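Local coordinates for AGR_L_2016p (Agrobacterium tumefaciens, PDB 2GVH), which probably hydrolyses acyl-CoA thioesters to free fatty acids and coenzyme A, as a tandem hotdog-fold thioesterase that assembles from several copies, at residues Met55-Phe60 and Ile165-Gln170; Ala62-Arg65 and Pro70-Thr73; Val160-Ile165 and Thr187-Val192. All blocks are in the same frame, centred on the assembly; numbering follows the deposited sequence.

Contact 1. Residues Met55-Phe60 and Ile165-Gln170; sequences MDRVAF and IVFPDQ. With NA (sodium ion), chain D.
NH1 of Arg57 is held by a salt bridge to Glu164 OE2, while the guanidinium it belongs to is covered on one face by the tip of the Phe167 ring. The evidence for that second contact is geometric: Phe167 CZ stands 3.5 Å above the guanidinium plane, over its centre, and the two planes are 89° apart. The ring therefore meets the cation with its edge, and Arg57 NE lies in the ring plane, so this is not a cation-pi stack over the ring face. A bend at chi3 (-60°) turns the end of the arginine chain and stands the flat group upright against the incoming ring. Lower down, the aliphatic part of Arg57 packs on Ile165, whose CD1 is 3.6 Å from Arg57 CG and 3.9 Å from Arg57 CD. The same methyl lies 4.1 Å from Phe60 CD2, so it bridges two side chains one helical turn apart. The loop carrying Phe167 is braced locally: Phe167 N donates to Gln170 OE1 at 2.8 Å in the carbonyl plane, with a nearly straight N-H...O angle of 173°. In the same turn, Asp169 OD2 binds sodium at 2.2 Å, and Asp169 OD2 of each of two neighbouring subunits binds it as well. The Phe60 ring also makes an edge-to-face contact with Phe178 of the second subunit. Helix 49-67 of one hotdog unit thus packs against the loop between strand 160-165 and helix 179-198, a helix-to-loop junction within a double-hotdog chain, and the same loop carries Asp169, a ligand of a sodium ion shared by three subunits.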
HETATM    1  N   MSE B  55      -0.650  -8.264  14.400  1.00 64.24           N
HETATM    2  CA  MSE B  55      -1.057  -9.246  15.395  1.00 63.89           C
HETATM    3  C   MSE B  55      -2.451  -9.794  15.074  1.00 62.54           C
HETATM    4  O   MSE B  55      -2.694 -10.990  15.168  1.00 62.38           O
HETATM    5  CB  MSE B  55      -1.028  -8.649  16.779  1.00 64.82           C
HETATM    6  CG  MSE B  55       0.359  -8.235  17.240  1.00 70.97           C
HETATM    7 SE   MSE B  55       0.375  -7.397  19.045  1.00 77.84          SE
HETATM    8  CE  MSE B  55       0.261  -9.008  20.064  1.00 71.70           C
ATOM      9  N   ASP B  56      -3.374  -8.927  14.669  1.00 60.74           N
ATOM     10  CA  ASP B  56      -4.683  -9.421  14.350  1.00 61.06           C
ATOM     11  C   ASP B  56      -4.629 -10.230  13.067  1.00 61.36           C
ATOM     12  O   ASP B  56      -5.251 -11.289  12.982  1.00 59.57           O
ATOM     13  CB  ASP B  56      -5.693  -8.285  14.335  1.00 62.56           C
ATOM     14  CG  ASP B  56      -7.001  -8.655  13.667  1.00 71.51           C
ATOM     15  OD1 ASP B  56      -7.910  -9.155  14.359  1.00 76.07           O
ATOM     16  OD2 ASP B  56      -7.120  -8.398  12.437  1.00 73.83           O
ATOM     17  N   ARG B  57      -3.880  -9.739  12.056  1.00 62.41           N
ATOM     18  CA  ARG B  57      -3.817 -10.517  10.782  1.00 62.66           C
ATOM     19  C   ARG B  57      -3.384 -11.984  11.010  1.00 64.21           C
ATOM     20  O   ARG B  57      -4.018 -12.922  10.511  1.00 69.07           O
ATOM     21  CB  ARG B  57      -2.952  -9.843   9.740  1.00 62.43           C
ATOM     22  CG  ARG B  57      -3.307 -10.218   8.275  1.00 66.02           C
ATOM     23  CD  ARG B  57      -2.241  -9.726   7.273  1.00 64.58           C
ATOM     24  NE  ARG B  57      -2.138  -8.295   7.349  1.00 74.64           N
ATOM     25  CZ  ARG B  57      -1.042  -7.589   7.103  1.00 77.91           C
ATOM     26  NH1 ARG B  57       0.097  -8.167   6.749  1.00 67.15           N
ATOM     27  NH2 ARG B  57      -1.091  -6.273   7.222  1.00 84.81           N
ATOM     28  N   VAL B  58      -2.343 -12.205  11.797  1.00 61.01           N
ATOM     29  CA  VAL B  58      -1.858 -13.568  11.936  1.00 58.69           C
ATOM     30  C   VAL B  58      -2.803 -14.382  12.825  1.00 59.71           C
ATOM     31  O   VAL B  58      -2.893 -15.610  12.716  1.00 60.84           O
ATOM     32  CB  VAL B  58      -0.408 -13.595  12.438  1.00 59.31           C
ATOM     33  CG1 VAL B  58      -0.241 -12.723  13.707  1.00 55.31           C
ATOM     34  CG2 VAL B  58       0.075 -15.013  12.635  1.00 58.36           C
ATOM     35  N   ALA B  59      -3.522 -13.688  13.691  1.00 58.54           N
ATOM     36  CA  ALA B  59      -4.568 -14.307  14.461  1.00 59.15           C
ATOM     37  C   ALA B  59      -5.636 -14.838  13.537  1.00 60.04           C
ATOM     38  O   ALA B  59      -6.026 -16.017  13.625  1.00 61.09           O
ATOM     39  CB  ALA B  59      -5.146 -13.337  15.402  1.00 60.78           C
ATOM     40  N   PHE B  60      -6.092 -13.953  12.659  1.00 59.69           N
ATOM     41  CA  PHE B  60      -7.068 -14.251  11.642  1.00 61.06           C
ATOM     42  C   PHE B  60      -6.701 -15.503  10.833  1.00 62.84           C
ATOM     43  O   PHE B  60      -7.483 -16.500  10.800  1.00 63.72           O
ATOM     44  CB  PHE B  60      -7.273 -13.032  10.741  1.00 62.20           C
ATOM     45  CG  PHE B  60      -8.070 -13.318   9.510  1.00 62.55           C
ATOM     46  CD1 PHE B  60      -9.451 -13.349   9.553  1.00 67.35           C
ATOM     47  CD2 PHE B  60      -7.442 -13.557   8.303  1.00 67.65           C
ATOM     48  CE1 PHE B  60     -10.200 -13.614   8.415  1.00 68.83           C
ATOM     49  CE2 PHE B  60      -8.186 -13.829   7.155  1.00 65.05           C
ATOM     50  CZ  PHE B  60      -9.562 -13.845   7.211  1.00 65.40           C
ATOM     51  N   ILE B 165      -0.999 -12.983   3.681  1.00 69.21           N
ATOM     52  CA  ILE B 165      -2.178 -13.059   2.835  1.00 70.46           C
ATOM     53  C   ILE B 165      -1.853 -12.398   1.524  1.00 67.54           C
ATOM     54  O   ILE B 165      -0.965 -11.553   1.472  1.00 71.17           O
ATOM     55  CB  ILE B 165      -3.338 -12.353   3.487  1.00 72.97           C
ATOM     56  CG1 ILE B 165      -3.864 -13.224   4.607  1.00 76.01           C
ATOM     57  CG2 ILE B 165      -4.467 -12.118   2.496  1.00 78.75           C
ATOM     58  CD1 ILE B 165      -4.538 -12.437   5.664  1.00 89.29           C
ATOM     59  N   VAL B 166      -2.539 -12.816   0.466  1.00 64.49           N
ATOM     60  CA  VAL B 166      -2.457 -12.197  -0.848  1.00 61.78           C
ATOM     61  C   VAL B 166      -3.428 -11.004  -0.908  1.00 64.19           C
ATOM     62  O   VAL B 166      -4.637 -11.156  -0.750  1.00 63.91           O
ATOM     63  CB  VAL B 166      -2.741 -13.230  -1.990  1.00 60.91           C
ATOM     64  CG1 VAL B 166      -2.746 -12.570  -3.384  1.00 60.14           C
ATOM     65  CG2 VAL B 166      -1.714 -14.336  -1.995  1.00 59.58           C
ATOM     66  N   PHE B 167      -2.893  -9.808  -1.105  1.00 66.89           N
ATOM     67  CA  PHE B 167      -3.723  -8.594  -1.081  1.00 68.67           C
ATOM     68  C   PHE B 167      -4.178  -8.248  -2.487  1.00 69.79           C
ATOM     69  O   PHE B 167      -3.469  -8.533  -3.454  1.00 70.80           O
ATOM     70  CB  PHE B 167      -2.938  -7.404  -0.520  1.00 70.14           C
ATOM     71  CG  PHE B 167      -2.576  -7.537   0.930  1.00 75.75           C
ATOM     72  CD1 PHE B 167      -3.554  -7.435   1.934  1.00 79.97           C
ATOM     73  CD2 PHE B 167      -1.251  -7.779   1.298  1.00 80.11           C
ATOM     74  CE1 PHE B 167      -3.211  -7.558   3.284  1.00 82.83           C
ATOM     75  CE2 PHE B 167      -0.895  -7.917   2.633  1.00 80.16           C
ATOM     76  CZ  PHE B 167      -1.878  -7.796   3.636  1.00 84.78           C
ATOM     77  N   PRO B 168      -5.345  -7.591  -2.613  1.00 71.02           N
ATOM     78  CA  PRO B 168      -5.820  -7.119  -3.938  1.00 70.10           C
ATOM     79  C   PRO B 168      -4.734  -6.360  -4.732  1.00 69.96           C
ATOM     80  O   PRO B 168      -4.581  -6.587  -5.922  1.00 70.56           O
ATOM     81  CB  PRO B 168      -6.955  -6.161  -3.579  1.00 69.14           C
ATOM     82  CG  PRO B 168      -7.432  -6.630  -2.235  1.00 72.18           C
ATOM     83  CD  PRO B 168      -6.271  -7.238  -1.513  1.00 68.43           C
ATOM     84  N   ASP B 169      -3.967  -5.493  -4.080  1.00 70.22           N
ATOM     85  CA  ASP B 169      -2.918  -4.757  -4.799  1.00 72.42           C
ATOM     86  C   ASP B 169      -1.861  -5.651  -5.397  1.00 72.58           C
ATOM     87  O   ASP B 169      -1.216  -5.282  -6.355  1.00 74.10           O
ATOM     88  CB  ASP B 169      -2.241  -3.680  -3.939  1.00 74.07           C
ATOM     89  CG  ASP B 169      -3.091  -2.389  -3.812  1.00 81.65           C
ATOM     90  OD1 ASP B 169      -4.186  -2.275  -4.414  1.00 72.89           O
ATOM     91  OD2 ASP B 169      -2.670  -1.479  -3.066  1.00 91.72           O
ATOM     92  N   GLN B 170      -1.680  -6.838  -4.845  1.00 71.63           N
ATOM     93  CA  GLN B 170      -0.715  -7.747  -5.404  1.00 68.65           C
ATOM     94  C   GLN B 170      -1.283  -8.655  -6.521  1.00 67.92           C
ATOM     95  O   GLN B 170      -0.538  -9.485  -7.083  1.00 67.98           O
ATOM     96  CB  GLN B 170      -0.166  -8.629  -4.320  1.00 67.76           C
ATOM     97  CG  GLN B 170       0.419  -7.924  -3.179  1.00 67.38           C
ATOM     98  CD  GLN B 170       0.732  -8.884  -2.098  1.00 67.15           C
ATOM     99  OE1 GLN B 170      -0.177  -9.440  -1.437  1.00 72.16           O
ATOM    100  NE2 GLN B 170       1.989  -9.130  -1.910  1.00 67.44           N
TER
HETATM  101 NA    NA D 277      -2.198  -0.722  -1.041  1.00 81.38          NA

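Contact 2. Residues Ala62-Arg65 and Pro70-Thr73; sequences AATR and PFVT
The methyl of Ala63 rests on the face of the Phe71 ring. Its CB is 3.8 Å from the ring centroid and only 8° off the ring normal, which is the geometry of a CH-pi contact over the middle of the ring. The helix backbone touches the ring too, Ala63 O coming within 3.1 Å of Phe71 CE2, a close contact and not a bond. Thr64 N adds to this first shell obliquely, 3.8 Å from Phe71 CD2. The Thr64 and Phe71 side chains run alongside one another in opposite senses, Thr64 OG1 passing 4.0 Å from Phe71 CD2. That hydroxyl is engaged one turn back, in a hydrogen bond with Phe60 O; chi1 of -45° keeps it beside its own backbone N, facing the preceding turn. Here the last turn of helix 49-67 meets the start of strand 71-80 after a very short connection, in keeping with the hotdog fold, in which an antiparallel sheet wraps round a long helix. Farther out, Met131 packs against both Ala63 and Phe71, while Ala133 and Leu145 also touch Phe71. Backbone hydrogen bonds join Pro70 to Ile134 and Val72 to Val132, fixing the strand that carries the ring.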
ATOM      1  N   ALA B  62      -4.546 -17.819  11.558  1.00 57.64           N
ATOM      2  CA  ALA B  62      -4.520 -19.005  12.409  1.00 56.99           C
ATOM      3  C   ALA B  62      -5.903 -19.616  12.557  1.00 57.99           C
ATOM      4  O   ALA B  62      -6.100 -20.792  12.248  1.00 59.44           O
ATOM      5  CB  ALA B  62      -3.946 -18.688  13.770  1.00 54.82           C
ATOM      6  N   ALA B  63      -6.842 -18.796  13.008  1.00 57.99           N
ATOM      7  CA  ALA B  63      -8.246 -19.119  13.102  1.00 57.83           C
ATOM      8  C   ALA B  63      -8.794 -19.762  11.850  1.00 58.85           C
ATOM      9  O   ALA B  63      -9.434 -20.802  11.926  1.00 60.52           O
ATOM     10  CB  ALA B  63      -9.025 -17.873  13.418  1.00 57.68           C
ATOM     11  N   THR B  64      -8.552 -19.139  10.697  1.00 62.34           N
ATOM     12  CA  THR B  64      -9.150 -19.601   9.454  1.00 63.19           C
ATOM     13  C   THR B  64      -8.599 -20.969   9.069  1.00 63.99           C
ATOM     14  O   THR B  64      -9.309 -21.817   8.553  1.00 65.67           O
ATOM     15  CB  THR B  64      -8.960 -18.607   8.327  1.00 64.06           C
ATOM     16  OG1 THR B  64      -9.249 -17.271   8.792  1.00 66.98           O
ATOM     17  CG2 THR B  64      -9.900 -18.968   7.182  1.00 63.45           C
ATOM     18  N   ARG B  65      -7.329 -21.187   9.357  1.00 65.28           N
ATOM     19  CA  ARG B  65      -6.689 -22.456   9.075  1.00 65.69           C
ATOM     20  C   ARG B  65      -7.272 -23.514   9.962  1.00 66.35           C
ATOM     21  O   ARG B  65      -7.303 -24.680   9.605  1.00 67.12           O
ATOM     22  CB  ARG B  65      -5.203 -22.394   9.382  1.00 65.71           C
ATOM     23  CG  ARG B  65      -4.323 -21.913   8.260  1.00 68.60           C
ATOM     24  CD  ARG B  65      -2.866 -22.055   8.677  1.00 69.89           C
ATOM     25  NE  ARG B  65      -2.016 -22.363   7.538  1.00 71.80           N
ATOM     26  CZ  ARG B  65      -0.694 -22.179   7.493  1.00 69.03           C
ATOM     27  NH1 ARG B  65      -0.027 -21.686   8.529  1.00 63.65           N
ATOM     28  NH2 ARG B  65      -0.037 -22.486   6.384  1.00 69.65           N
ATOM     29  N   PRO B  70     -15.165 -18.448   7.369  1.00 68.53           N
ATOM     30  CA  PRO B  70     -14.811 -17.040   7.631  1.00 67.70           C
ATOM     31  C   PRO B  70     -14.829 -16.706   9.131  1.00 67.32           C
ATOM     32  O   PRO B  70     -15.633 -17.264   9.878  1.00 69.36           O
ATOM     33  CB  PRO B  70     -15.895 -16.247   6.889  1.00 66.86           C
ATOM     34  CG  PRO B  70     -16.532 -17.237   5.947  1.00 68.47           C
ATOM     35  CD  PRO B  70     -16.437 -18.562   6.633  1.00 69.02           C
ATOM     36  N   PHE B  71     -13.922 -15.828   9.550  1.00 64.80           N
ATOM     37  CA  PHE B  71     -13.828 -15.343  10.924  1.00 62.11           C
ATOM     38  C   PHE B  71     -13.824 -13.828  11.012  1.00 61.50           C
ATOM     39  O   PHE B  71     -13.298 -13.147  10.138  1.00 61.58           O
ATOM     40  CB  PHE B  71     -12.522 -15.808  11.554  1.00 60.44           C
ATOM     41  CG  PHE B  71     -12.567 -17.189  12.078  1.00 60.53           C
ATOM     42  CD1 PHE B  71     -13.033 -17.440  13.336  1.00 58.53           C
ATOM     43  CD2 PHE B  71     -12.158 -18.250  11.296  1.00 63.44           C
ATOM     44  CE1 PHE B  71     -13.087 -18.714  13.814  1.00 60.86           C
ATOM     45  CE2 PHE B  71     -12.214 -19.525  11.763  1.00 57.39           C
ATOM     46  CZ  PHE B  71     -12.668 -19.762  13.027  1.00 61.43           C
ATOM     47  N   VAL B  72     -14.368 -13.311  12.101  1.00 61.37           N
ATOM     48  CA  VAL B  72     -14.177 -11.912  12.448  1.00 60.33           C
ATOM     49  C   VAL B  72     -13.561 -11.810  13.833  1.00 63.11           C
ATOM     50  O   VAL B  72     -13.548 -12.781  14.613  1.00 64.25           O
ATOM     51  CB  VAL B  72     -15.489 -11.126  12.448  1.00 62.01           C
ATOM     52  CG1 VAL B  72     -16.031 -11.031  11.039  1.00 61.34           C
ATOM     53  CG2 VAL B  72     -16.532 -11.748  13.442  1.00 52.22           C
ATOM     54  N   THR B  73     -13.063 -10.625  14.142  1.00 63.08           N
ATOM     55  CA  THR B  73     -12.500 -10.356  15.433  1.00 62.39           C
ATOM     56  C   THR B  73     -13.579  -9.764  16.308  1.00 61.97           C
ATOM     57  O   THR B  73     -14.017  -8.635  16.090  1.00 63.59           O
ATOM     58  CB  THR B  73     -11.342  -9.441  15.303  1.00 61.20           C
ATOM     59  OG1 THR B  73     -10.385 -10.070  14.462  1.00 68.94           O
ATOM     60  CG2 THR B  73     -10.709  -9.199  16.638  1.00 63.48           C
TER

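Contact 3. Residues Val160-Ile165 and Thr187-Val192; sequences VTMVEI and TKAAFV
Met162, present as selenomethionine, fits its terminal methyl against residues 187-192 of helix 179-198 and makes the tight part of this contact. Met162 CE is 3.6 Å from Ala189 CB, and Met162 SE is 4.0 Å from the same methyl. Because alanine has so short a side chain, the methionine end reaches the helix backbone itself, Met162 CE lying 3.7 Å from Ala189 CA. Met162 CE also lies 4.1 Å from Val192 CB, so it sits between two residues almost one turn apart on one helical face. The bend at chi3 (74°) turns CE onto Ala189. Two residues earlier on the same strand face, Val160 CG2 meets Val192 CG1 at 3.9 Å, branch against branch. These four side chains are buried and apolar, and no hydrogen bond crosses between the segments. Toward Glu164 and Lys188 the contact is loose and polar: Glu164 OE2 and Lys188 NZ remain 5.4 Å apart, both residues partly exposed to solvent. The carboxylate is fixed from its own side instead, by Ile165 N donating to the anti lone pair of Glu164 OE1 at 2.6 Å, while OE2 is taken up by Arg57. The segment axes approach to 9.4 Å and run at 142° between their N-to-C directions. Backbone hydrogen bonds of Val160, Met162 and Glu164 to Ala226, Ala224 and Val222 hold the strand in its sheet, and Ala189 rests on Ala224 and Ala226. Strand 160-165 forms one edge of this five-stranded antiparallel sheet within the chain, and helix 179-198 lies against it, as in a hotdog unit.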
ATOM      1  N   VAL B 160      13.213 -21.124   8.305  1.00 67.11           N
ATOM      2  CA  VAL B 160      12.109 -20.181   8.408  1.00 63.13           C
ATOM      3  C   VAL B 160      10.874 -20.658   7.634  1.00 62.53           C
ATOM      4  O   VAL B 160      10.991 -20.943   6.444  1.00 62.32           O
ATOM      5  CB  VAL B 160      12.485 -18.814   7.721  1.00 60.68           C
ATOM      6  CG1 VAL B 160      11.476 -17.829   8.039  1.00 43.60           C
ATOM      7  CG2 VAL B 160      13.837 -18.306   8.211  1.00 58.04           C
ATOM      8  N   THR B 161       9.703 -20.682   8.280  1.00 59.23           N
ATOM      9  CA  THR B 161       8.415 -20.969   7.620  1.00 57.27           C
ATOM     10  C   THR B 161       7.494 -19.790   7.902  1.00 58.63           C
ATOM     11  O   THR B 161       7.109 -19.594   9.036  1.00 56.65           O
ATOM     12  CB  THR B 161       7.737 -22.199   8.259  1.00 60.19           C
ATOM     13  OG1 THR B 161       8.580 -23.339   8.087  1.00 67.52           O
ATOM     14  CG2 THR B 161       6.291 -22.460   7.692  1.00 42.57           C
HETATM   15  N   MSE B 162       7.138 -18.986   6.902  1.00 61.91           N
HETATM   16  CA  MSE B 162       6.320 -17.793   7.171  1.00 59.52           C
HETATM   17  C   MSE B 162       5.174 -17.639   6.193  1.00 60.48           C
HETATM   18  O   MSE B 162       5.303 -18.014   5.030  1.00 64.33           O
HETATM   19  CB  MSE B 162       7.189 -16.554   7.213  1.00 58.60           C
HETATM   20  CG  MSE B 162       7.612 -16.050   5.820  1.00 55.89           C
HETATM   21 SE   MSE B 162       9.006 -14.565   5.935  1.00 86.01          SE
HETATM   22  CE  MSE B 162      10.141 -15.654   6.339  1.00 32.60           C
ATOM     23  N   VAL B 163       4.057 -17.082   6.653  1.00 64.56           N
ATOM     24  CA  VAL B 163       2.886 -16.865   5.786  1.00 66.58           C
ATOM     25  C   VAL B 163       2.544 -15.377   5.640  1.00 66.53           C
ATOM     26  O   VAL B 163       3.039 -14.541   6.364  1.00 67.96           O
ATOM     27  CB  VAL B 163       1.627 -17.630   6.263  1.00 66.31           C
ATOM     28  CG1 VAL B 163       1.928 -19.068   6.569  1.00 63.42           C
ATOM     29  CG2 VAL B 163       1.065 -16.972   7.465  1.00 67.21           C
ATOM     30  N   GLU B 164       1.686 -15.077   4.687  1.00 67.26           N
ATOM     31  CA  GLU B 164       1.156 -13.737   4.485  1.00 67.96           C
ATOM     32  C   GLU B 164      -0.090 -13.942   3.639  1.00 67.91           C
ATOM     33  O   GLU B 164      -0.228 -14.968   2.954  1.00 67.52           O
ATOM     34  CB  GLU B 164       2.162 -12.834   3.751  1.00 66.61           C
ATOM     35  CG  GLU B 164       1.743 -11.345   3.611  1.00 75.43           C
ATOM     36  CD  GLU B 164       1.082 -10.742   4.864  1.00 72.40           C
ATOM     37  OE1 GLU B 164      -0.118 -11.003   5.106  1.00 73.26           O
ATOM     38  OE2 GLU B 164       1.763 -10.002   5.597  1.00 74.37           O
ATOM     39  N   ILE B 165      -0.999 -12.983   3.681  1.00 69.21           N
ATOM     40  CA  ILE B 165      -2.178 -13.059   2.835  1.00 70.46           C
ATOM     41  C   ILE B 165      -1.853 -12.398   1.524  1.00 67.54           C
ATOM     42  O   ILE B 165      -0.965 -11.553   1.472  1.00 71.17           O
ATOM     43  CB  ILE B 165      -3.338 -12.353   3.487  1.00 72.97           C
ATOM     44  CG1 ILE B 165      -3.864 -13.224   4.607  1.00 76.01           C
ATOM     45  CG2 ILE B 165      -4.467 -12.118   2.496  1.00 78.75           C
ATOM     46  CD1 ILE B 165      -4.538 -12.437   5.664  1.00 89.29           C
ATOM     47  N   THR B 187      11.985 -13.428  -1.665  1.00 67.59           N
ATOM     48  CA  THR B 187      13.158 -12.677  -1.353  1.00 67.21           C
ATOM     49  C   THR B 187      13.125 -12.193   0.082  1.00 65.94           C
ATOM     50  O   THR B 187      14.080 -12.388   0.814  1.00 68.61           O
ATOM     51  CB  THR B 187      13.305 -11.473  -2.316  1.00 68.58           C
ATOM     52  OG1 THR B 187      13.236 -11.955  -3.651  1.00 69.28           O
ATOM     53  CG2 THR B 187      14.659 -10.817  -2.152  1.00 64.08           C
ATOM     54  N   LYS B 188      12.050 -11.534   0.485  1.00 65.13           N
ATOM     55  CA  LYS B 188      11.805 -11.281   1.919  1.00 63.37           C
ATOM     56  C   LYS B 188      12.201 -12.503   2.776  1.00 62.79           C
ATOM     57  O   LYS B 188      13.028 -12.381   3.663  1.00 61.19           O
ATOM     58  CB  LYS B 188      10.358 -10.912   2.164  1.00 62.00           C
ATOM     59  CG  LYS B 188      10.118 -10.322   3.522  1.00 63.21           C
ATOM     60  CD  LYS B 188       8.661 -10.146   3.753  1.00 75.49           C
ATOM     61  CE  LYS B 188       8.357  -8.793   4.350  1.00 83.58           C
ATOM     62  NZ  LYS B 188       6.869  -8.677   4.402  1.00 90.50           N
ATOM     63  N   ALA B 189      11.655 -13.678   2.487  1.00 59.08           N
ATOM     64  CA  ALA B 189      12.045 -14.857   3.283  1.00 60.95           C
ATOM     65  C   ALA B 189      13.555 -15.150   3.202  1.00 61.20           C
ATOM     66  O   ALA B 189      14.177 -15.515   4.181  1.00 62.74           O
ATOM     67  CB  ALA B 189      11.206 -16.098   2.913  1.00 59.74           C
ATOM     68  N   ALA B 190      14.166 -14.928   2.052  1.00 60.31           N
ATOM     69  CA  ALA B 190      15.607 -15.127   1.914  1.00 61.49           C
ATOM     70  C   ALA B 190      16.386 -14.102   2.753  1.00 63.39           C
ATOM     71  O   ALA B 190      17.410 -14.407   3.357  1.00 64.53           O
ATOM     72  CB  ALA B 190      16.006 -14.995   0.481  1.00 61.83           C
ATOM     73  N   PHE B 191      15.899 -12.872   2.792  1.00 61.75           N
ATOM     74  CA  PHE B 191      16.518 -11.874   3.634  1.00 60.94           C
ATOM     75  C   PHE B 191      16.448 -12.277   5.097  1.00 63.82           C
ATOM     76  O   PHE B 191      17.417 -12.183   5.808  1.00 64.37           O
ATOM     77  CB  PHE B 191      15.836 -10.531   3.432  1.00 60.92           C
ATOM     78  CG  PHE B 191      16.322  -9.499   4.366  1.00 64.98           C
ATOM     79  CD1 PHE B 191      15.894  -9.492   5.696  1.00 60.01           C
ATOM     80  CD2 PHE B 191      17.255  -8.573   3.962  1.00 59.25           C
ATOM     81  CE1 PHE B 191      16.372  -8.565   6.600  1.00 59.09           C
ATOM     82  CE2 PHE B 191      17.724  -7.631   4.859  1.00 68.50           C
ATOM     83  CZ  PHE B 191      17.288  -7.628   6.178  1.00 68.53           C
ATOM     84  N   VAL B 192      15.291 -12.759   5.542  1.00 66.43           N
ATOM     85  CA  VAL B 192      15.111 -13.171   6.923  1.00 65.48           C
ATOM     86  C   VAL B 192      16.108 -14.276   7.293  1.00 65.99           C
ATOM     87  O   VAL B 192      16.949 -14.069   8.155  1.00 69.19           O
ATOM     88  CB  VAL B 192      13.641 -13.614   7.181  1.00 68.38           C
ATOM     89  CG1 VAL B 192      13.491 -14.448   8.499  1.00 60.09           C
ATOM     90  CG2 VAL B 192      12.709 -12.412   7.157  1.00 67.84           C
TER

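Contact 1 links the other two. Its centre is about 11 Å from that of contact 2 and about 14 Å from that of contact 3, whereas contacts 2 and 3 are about 21 Å apart. Helix 49-67 serves contacts 1 and 2, also joined by a probable hydrogen bond, Asp56 OD1 to Thr73 OG1 at 2.6 Å. Ile165 belongs to contacts 1 and 3, and the salt bridge between Arg57 NH1 and Glu164 OE2, 2.7 Å long, ties them together. Contacts 2 and 3 each pack a helix against a strand of its own sheet and touch through Arg65 NH1 and Val163 CG1, 3.8 Å apart; contact 1 runs between the two. It alone includes a sodium ligand, Asp169.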